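Side-chain contacts in UTP--glucose-1-phosphate uridylyltransferase (Acinetobacter baumannii, PDB 6IKX), which catalyses the transfer of a uridylyl group from UTP to alpha-D-glucose 1-phosphate, giving UDP-alpha-D-glucose and diphosphate: residues 14-17 with 18-21; 73-76 with 77-81; 239-243 with 244-248. The protein carries 1 engineered substitution. One frame throughout, in Å; residues are numbered along the deposited sequence.

Interaction 1: 14-17 with 18-21. With SO4 (sulfate ion), chain F.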
loop_
_atom_site.group_PDB
_atom_site.type_symbol
_atom_site.label_atom_id
_atom_site.label_comp_id
_atom_site.label_asym_id
_atom_site.label_seq_id
_atom_site.Cartn_x
_atom_site.Cartn_y
_atom_site.Cartn_z
ATOM N N THR A 14 -8.977 -16.800 -4.694
ATOM C CA THR A 14 -9.746 -17.651 -3.778
ATOM C C THR A 14 -9.193 -19.039 -3.785
ATOM O O THR A 14 -9.160 -19.705 -2.787
ATOM C CB THR A 14 -11.257 -17.619 -3.987
ATOM O OG1 THR A 14 -11.566 -17.844 -5.351
ATOM C CG2 THR A 14 -11.785 -16.292 -3.571
ATOM N N ARG A 15 -8.761 -19.467 -4.949
ATOM C CA ARG A 15 -7.976 -20.672 -5.064
ATOM C C ARG A 15 -6.544 -20.237 -4.574
ATOM O O ARG A 15 -6.148 -19.066 -4.738
ATOM C CB ARG A 15 -7.995 -21.181 -6.502
ATOM C CG ARG A 15 -9.090 -20.567 -7.384
ATOM C CD ARG A 15 -9.389 -21.377 -8.633
ATOM N NE ARG A 15 -8.598 -20.961 -9.788
ATOM C CZ ARG A 15 -7.872 -21.789 -10.526
ATOM N NH1 ARG A 15 -7.174 -21.343 -11.553
ATOM N NH2 ARG A 15 -7.845 -23.071 -10.230
ATOM N N PHE A 16 -5.795 -21.163 -3.967
ATOM C CA PHE A 16 -4.453 -20.937 -3.351
ATOM C C PHE A 16 -4.662 -19.911 -2.258
ATOM O O PHE A 16 -3.945 -18.960 -2.169
ATOM C CB PHE A 16 -3.367 -20.496 -4.364
ATOM C CG PHE A 16 -2.013 -21.020 -4.098
ATOM C CD1 PHE A 16 -1.719 -21.675 -2.940
ATOM C CD2 PHE A 16 -1.029 -20.843 -5.029
ATOM C CE1 PHE A 16 -0.463 -22.153 -2.717
ATOM C CE2 PHE A 16 0.228 -21.313 -4.811
ATOM C CZ PHE A 16 0.510 -21.972 -3.652
ATOM N N LEU A 17 -5.601 -20.177 -1.368
ATOM C CA LEU A 17 -6.004 -19.158 -0.425
ATOM C C LEU A 17 -5.252 -18.631 0.737
ATOM O O LEU A 17 -5.316 -17.423 0.921
ATOM C CB LEU A 17 -7.451 -19.230 -0.043
ATOM C CG LEU A 17 -7.908 -17.821 0.283
ATOM C CD1 LEU A 17 -7.382 -16.796 -0.684
ATOM C CD2 LEU A 17 -9.401 -17.767 0.255
ATOM N N PRO A 18 -4.611 -19.442 1.556
ATOM C CA PRO A 18 -3.860 -18.830 2.653
ATOM C C PRO A 18 -2.752 -17.957 2.008
ATOM O O PRO A 18 -2.645 -16.804 2.319
ATOM C CB PRO A 18 -3.360 -20.005 3.481
ATOM C CG PRO A 18 -3.778 -21.213 2.782
ATOM C CD PRO A 18 -4.643 -20.899 1.613
ATOM N N ALA A 19 -2.052 -18.491 1.020
ATOM C CA ALA A 19 -0.895 -17.833 0.345
ATOM C C ALA A 19 -1.282 -16.498 -0.299
ATOM O O ALA A 19 -0.466 -15.602 -0.212
ATOM C CB ALA A 19 -0.272 -18.724 -0.694
ATOM N N SER A 20 -2.490 -16.377 -0.856
ATOM C CA SER A 20 -2.987 -15.228 -1.658
ATOM C C SER A 20 -3.786 -14.287 -0.785
ATOM O O SER A 20 -4.493 -13.393 -1.347
ATOM C CB SER A 20 -3.875 -15.682 -2.786
ATOM O OG SER A 20 -3.457 -16.946 -3.298
ATOM N N LYS A 21 -3.798 -14.533 0.518
ATOM C CA LYS A 21 -4.695 -13.764 1.401
ATOM C C LYS A 21 -4.236 -12.332 1.366
ATOM O O LYS A 21 -5.082 -11.439 1.219
ATOM C CB LYS A 21 -4.694 -14.261 2.851
ATOM C CG LYS A 21 -5.543 -13.387 3.775
ATOM C CD LYS A 21 -5.379 -13.664 5.248
ATOM C CE LYS A 21 -6.212 -12.683 6.040
ATOM N NZ LYS A 21 -6.123 -12.946 7.490
HETATM S S SO4 F . -9.543 -15.959 -8.024
HETATM O O1 SO4 F . -9.869 -16.091 -9.435
HETATM O O2 SO4 F . -8.669 -14.828 -7.829
HETATM O O3 SO4 F . -8.885 -17.170 -7.547
HETATM O O4 SO4 F . -10.759 -15.721 -7.286
#

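Interaction 2: 73-76 with 77-81. With SO4 (sulfate ion), chain N.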
loop_
_atom_site.group_PDB
_atom_site.type_symbol
_atom_site.label_atom_id
_atom_site.label_comp_id
_atom_site.label_asym_id
_atom_site.label_seq_id
_atom_site.Cartn_x
_atom_site.Cartn_y
_atom_site.Cartn_z
ATOM N N GLU A 73 17.714 -0.784 -4.070
ATOM C CA GLU A 73 18.909 -0.620 -4.925
ATOM C C GLU A 73 20.044 -0.038 -4.074
ATOM O O GLU A 73 21.120 -0.648 -4.066
ATOM C CB GLU A 73 18.528 0.221 -6.148
ATOM C CG GLU A 73 17.747 -0.598 -7.156
ATOM C CD GLU A 73 17.032 0.185 -8.234
ATOM O OE1 GLU A 73 17.450 1.323 -8.534
ATOM O OE2 GLU A 73 16.061 -0.350 -8.774
ATOM N N THR A 74 19.787 1.015 -3.304
ATOM C CA THR A 74 20.853 1.644 -2.509
ATOM C C THR A 74 21.281 0.668 -1.411
ATOM O O THR A 74 22.482 0.571 -1.199
ATOM C CB THR A 74 20.565 3.088 -2.087
ATOM O OG1 THR A 74 20.801 3.066 -0.686
ATOM C CG2 THR A 74 19.210 3.644 -2.459
ATOM N N THR A 75 20.392 -0.133 -0.840
ATOM C CA THR A 75 20.810 -1.220 0.076
ATOM C C THR A 75 21.779 -2.135 -0.676
ATOM O O THR A 75 22.815 -2.446 -0.090
ATOM C CB THR A 75 19.634 -2.037 0.615
ATOM O OG1 THR A 75 18.699 -1.173 1.258
ATOM C CG2 THR A 75 20.071 -3.114 1.586
ATOM N N LEU A 76 21.446 -2.533 -1.915
ATOM C CA LEU A 76 22.230 -3.493 -2.751
ATOM C C LEU A 76 23.596 -2.903 -3.138
ATOM O O LEU A 76 24.558 -3.697 -3.257
ATOM C CB LEU A 76 21.467 -3.861 -4.029
ATOM C CG LEU A 76 20.361 -4.905 -3.919
ATOM C CD1 LEU A 76 19.719 -5.142 -5.279
ATOM C CD2 LEU A 76 20.886 -6.216 -3.398
ATOM N N GLU A 77 23.663 -1.599 -3.423
ATOM C CA GLU A 77 24.940 -0.878 -3.698
ATOM C C GLU A 77 25.819 -0.856 -2.440
ATOM O O GLU A 77 26.920 -1.403 -2.478
ATOM C CB GLU A 77 24.685 0.565 -4.104
ATOM C CG GLU A 77 24.801 0.826 -5.582
ATOM C CD GLU A 77 23.999 2.050 -5.965
ATOM O OE1 GLU A 77 24.057 3.048 -5.202
ATOM O OE2 GLU A 77 23.262 1.974 -6.970
ATOM N N GLN A 78 25.321 -0.278 -1.353
ATOM C CA GLN A 78 26.011 -0.213 -0.038
ATOM C C GLN A 78 26.634 -1.561 0.344
ATOM O O GLN A 78 27.685 -1.515 1.011
ATOM C CB GLN A 78 25.055 0.278 1.045
ATOM C CG GLN A 78 24.749 1.767 0.894
ATOM C CD GLN A 78 23.673 2.256 1.834
ATOM O OE1 GLN A 78 22.996 1.472 2.484
ATOM N NE2 GLN A 78 23.492 3.565 1.894
ATOM N N LYS A 79 26.047 -2.703 -0.036
ATOM C CA LYS A 79 26.621 -4.045 0.257
ATOM C C LYS A 79 27.389 -4.557 -0.968
ATOM O O LYS A 79 27.720 -5.777 -1.027
ATOM C CB LYS A 79 25.527 -5.051 0.620
ATOM C CG LYS A 79 24.523 -4.565 1.651
ATOM C CD LYS A 79 23.184 -5.299 1.590
ATOM C CE LYS A 79 23.141 -6.495 2.512
ATOM N NZ LYS A 79 23.027 -6.042 3.916
ATOM N N LYS A 80 27.579 -3.693 -1.961
ATOM C CA LYS A 80 28.313 -4.019 -3.204
ATOM C C LYS A 80 27.772 -5.327 -3.794
ATOM O O LYS A 80 28.553 -6.062 -4.395
ATOM C CB LYS A 80 29.816 -4.081 -2.892
ATOM C CG LYS A 80 30.424 -2.751 -2.462
ATOM C CD LYS A 80 31.448 -2.827 -1.346
ATOM C CE LYS A 80 31.537 -1.528 -0.565
ATOM N NZ LYS A 80 32.782 -1.438 0.236
ATOM N N LYS A 81 26.477 -5.605 -3.680
ATOM C CA LYS A 81 25.870 -6.775 -4.375
ATOM C C LYS A 81 25.550 -6.343 -5.812
ATOM O O LYS A 81 24.375 -6.316 -6.162
ATOM C CB LYS A 81 24.664 -7.306 -3.591
ATOM C CG LYS A 81 24.892 -8.602 -2.821
ATOM C CD LYS A 81 25.161 -8.467 -1.326
ATOM C CE LYS A 81 24.925 -9.758 -0.560
ATOM N NZ LYS A 81 23.490 -9.929 -0.201
HETATM S S SO4 N . 20.842 -9.823 3.503
HETATM O O1 SO4 N . 21.290 -9.167 4.700
HETATM O O2 SO4 N . 21.950 -9.894 2.574
HETATM O O3 SO4 N . 20.381 -11.150 3.831
HETATM O O4 SO4 N . 19.760 -9.071 2.910
#

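Interaction 3: 239-243 with 244-248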
loop_
_atom_site.group_PDB
_atom_site.type_symbol
_atom_site.label_atom_id
_atom_site.label_comp_id
_atom_site.label_asym_id
_atom_site.label_seq_id
_atom_site.Cartn_x
_atom_site.Cartn_y
_atom_site.Cartn_z
ATOM N N MET A 239 -19.490 -15.186 -31.030
ATOM C CA MET A 239 -20.053 -14.093 -31.882
ATOM C C MET A 239 -19.090 -13.766 -33.039
ATOM O O MET A 239 -19.556 -13.365 -34.124
ATOM C CB MET A 239 -20.311 -12.802 -31.089
ATOM C CG MET A 239 -21.565 -12.852 -30.208
ATOM S SD MET A 239 -21.528 -11.763 -28.731
ATOM C CE MET A 239 -21.919 -10.198 -29.508
ATOM N N LEU A 240 -17.788 -13.881 -32.804
ATOM C CA LEU A 240 -16.745 -13.610 -33.811
ATOM C C LEU A 240 -16.833 -14.678 -34.911
ATOM O O LEU A 240 -16.452 -14.392 -36.030
ATOM C CB LEU A 240 -15.398 -13.603 -33.087
ATOM C CG LEU A 240 -14.181 -13.305 -33.944
ATOM C CD1 LEU A 240 -14.250 -11.935 -34.585
ATOM C CD2 LEU A 240 -12.914 -13.456 -33.140
ATOM N N GLN A 241 -17.323 -15.870 -34.584
ATOM C CA GLN A 241 -17.474 -17.027 -35.517
ATOM C C GLN A 241 -18.382 -16.625 -36.678
ATOM O O GLN A 241 -18.179 -17.108 -37.777
ATOM C CB GLN A 241 -18.060 -18.238 -34.792
ATOM C CG GLN A 241 -17.664 -19.559 -35.422
ATOM C CD GLN A 241 -16.242 -19.954 -35.096
ATOM O OE1 GLN A 241 -15.902 -20.183 -33.932
ATOM N NE2 GLN A 241 -15.408 -20.086 -36.127
ATOM N N ASP A 242 -19.301 -15.711 -36.413
ATOM C CA ASP A 242 -20.263 -15.159 -37.377
ATOM C C ASP A 242 -19.575 -14.461 -38.548
ATOM O O ASP A 242 -20.215 -14.342 -39.581
ATOM C CB ASP A 242 -21.162 -14.133 -36.702
ATOM C CG ASP A 242 -22.212 -14.741 -35.800
ATOM O OD1 ASP A 242 -22.372 -15.985 -35.813
ATOM O OD2 ASP A 242 -22.879 -13.959 -35.117
ATOM N N THR A 243 -18.390 -13.903 -38.383
ATOM C CA THR A 243 -17.727 -13.148 -39.478
ATOM C C THR A 243 -16.286 -13.636 -39.668
ATOM O O THR A 243 -15.589 -13.075 -40.550
ATOM C CB THR A 243 -17.791 -11.635 -39.217
ATOM O OG1 THR A 243 -17.124 -11.370 -37.978
ATOM C CG2 THR A 243 -19.210 -11.103 -39.185
ATOM N N ASP A 244 -15.818 -14.611 -38.888
ATOM C CA ASP A 244 -14.364 -14.880 -38.840
ATOM C C ASP A 244 -14.135 -16.357 -38.549
ATOM O O ASP A 244 -14.986 -17.001 -37.942
ATOM C CB ASP A 244 -13.641 -13.922 -37.880
ATOM C CG ASP A 244 -13.634 -12.438 -38.271
ATOM O OD1 ASP A 244 -14.662 -11.772 -38.094
ATOM O OD2 ASP A 244 -12.588 -11.931 -38.711
ATOM N N THR A 245 -13.060 -16.888 -39.108
ATOM C CA THR A 245 -12.475 -18.184 -38.726
ATOM C C THR A 245 -11.872 -17.982 -37.338
ATOM O O THR A 245 -11.373 -16.878 -37.047
ATOM C CB THR A 245 -11.422 -18.664 -39.737
ATOM O OG1 THR A 245 -12.035 -18.591 -41.026
ATOM C CG2 THR A 245 -10.910 -20.062 -39.450
ATOM N N VAL A 246 -12.001 -19.011 -36.515
ATOM C CA VAL A 246 -11.347 -19.161 -35.199
ATOM C C VAL A 246 -10.659 -20.533 -35.251
ATOM O O VAL A 246 -11.278 -21.488 -35.694
ATOM C CB VAL A 246 -12.410 -19.035 -34.095
ATOM C CG1 VAL A 246 -11.803 -18.915 -32.706
ATOM C CG2 VAL A 246 -13.339 -17.865 -34.381
ATOM N N GLU A 247 -9.392 -20.600 -34.893
ATOM C CA GLU A 247 -8.618 -21.853 -34.922
ATOM C C GLU A 247 -8.132 -22.184 -33.512
ATOM O O GLU A 247 -7.894 -21.285 -32.680
ATOM C CB GLU A 247 -7.403 -21.728 -35.823
ATOM C CG GLU A 247 -7.747 -21.445 -37.266
ATOM C CD GLU A 247 -6.523 -21.334 -38.149
ATOM O OE1 GLU A 247 -5.406 -21.134 -37.614
ATOM O OE2 GLU A 247 -6.679 -21.492 -39.352
ATOM N N ALA A 248 -7.999 -23.465 -33.280
ATOM C CA ALA A 248 -7.432 -24.052 -32.066
ATOM C C ALA A 248 -5.994 -24.432 -32.408
ATOM O O ALA A 248 -5.781 -25.146 -33.399
ATOM C CB ALA A 248 -8.301 -25.208 -31.651
#

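Interaction 1: 14-17 with 18-21
Ser-20 folds back on Phe-16, and its OG and backbone N both reach Phe-16 O. The hydroxyl lies beside its own backbone N (chi1 -33°), which turns it toward that carbonyl. Its separation of 2.4 Å between Ser-20 OG and Phe-16 O is implausibly short, so the exact geometry is doubtful; the companion bond from Ser-20 N to Phe-16 O, 3.2 Å, is weak. Ala-19 supplies the apolar half: its CB sits over one face of the Phe-16 ring, displaced toward the rim, in a CH-pi contact 4.2 Å from the centroid. Lys-21 N bonds Pro-18 O and closes a type I beta turn from Pro-18 to Lys-21. The fully extended Lys-21 chain runs away to a second subunit, where NZ bonds the carbonyl of Asp-67. Upstream, Thr-14 OG1 stands between its backbone N and carbonyl carbon (chi1 51°) and bonds sulfate O4 at 3.0 Å, while Thr-14 N gives a weak bond to sulfate O3. Gly-13 N also binds this ion. Thr-14 and Arg-15 are known UTP-binding residues, so the sulfate may mark a phosphate position. This buried turn lies in the loop between strands 4-8 and 29-30; Phe-16 packs its ring against Tyr-264 of helix 261-273, and Leu-17 rests on Leu-76 of the second subunit.

Interaction 2: 73-76 with 77-81
The flat carboxamide of Gln-78 lies alongside Thr-74, the two side chains pointing the same way. Its NE2 stands 3.8 Å from Thr-74 OG1, at van der Waals range, while the methylene below comes closer, Gln-78 CG being 3.3 Å from Thr-74 O. The other flat ends diverge: the Glu-73 carboxylate turns to a salt bridge with Arg-68, and that of Glu-77 stays 6.1 Å from it, measured from Glu-73 OE1 to Glu-77 OE2. One residue along, Lys-79 lies side by side with Thr-75 in the same way, with Lys-79 CD 3.8 Å from Thr-75 CG2. Bends at chi3 and chi4 (92° and 73°) then bring Lys-79 CE within 3.6 Å of sulfate O2. Helix 70-78 ends in a Schellman motif: Lys-80 takes positive phi, and Lys-81 N bonds Leu-76 O at 2.7 Å. The bond inside the motif, from Lys-80 N to Glu-77 O, is modelled too short to trust in detail. Leu-76 meets Lys-81 at about a right angle, CD2 to CB, and packs onto Leu-84 and Leu-85 of helix 82-87, for which Lys-81 is the N-cap residue. Lys-81 NZ bonds sulfate O2 at 3.2 Å, and Thr-14 and Arg-15 of the second subunit bind the same ion. Since Lys-81, Thr-14 and Arg-15 are all UTP-binding residues, the lysine side chains after the helix, with Arg-15 of the second subunit, probably present positive charge to an anion bound across the subunit boundary, and the ion's charge would probably offset theirs.

Interaction 3: 239-243 with 244-248
Asp-244 leans across Leu-240 and back onto Thr-243. Its CB lies 4.0 Å from Leu-240 CG and also passes close to Leu-240 O. CG sits beside the backbone N (chi1 -65°), which folds the carboxylate over the Thr-243 peptide, with Asp-244 CG 3.1 Å from Thr-243 O. At the tip the two oxygens differ. OD1 accepts a hydrogen bond from Thr-243 OG1, modelled at a doubtful 2.5 Å, and rests 3.5 Å from Leu-240 CD1; OD2 stays farther off, 3.7 Å from Thr-243 O. Thr-243 makes this possible by placing OG1 between its own N and carbonyl carbon (chi1 60°). Behind the turn, the bent side chain of Gln-241 brings CD to 3.6 Å from Val-246 CG2, at the start of strand 246-250. Thr-243 N bonds Leu-240 O at 3.1 Å. Lys-215 touches both Leu-240 and Asp-244. OD1 has one donor here, the Thr-243 hydroxyl, and also lies 2.9 Å from Thr-243 O, a pair of acceptors that probably repel each other; the hydroxyl bond, its length being doubtful, would probably offset part of that repulsion.

All three are short-range contacts within continuous pieces of chain, and none touches another: the nearest atoms of interactions 1 and 2 are about 23 Å apart, and those of interactions 2 and 3 about 40 Å. Interaction 1 is buried; the others are partly exposed. Interaction 1 is a loop turn built on a ring face and a shared carbonyl, interaction 2 a helix end held by main-chain bonds, and interaction 3 a helix-to-strand turn fastened by a hydroxyl and a carboxylate. Interactions 1 and 2 both bind sulfate and touch the second subunit, whereas interaction 3, on the other side of the chain's centre, meets no other chain of the assembly.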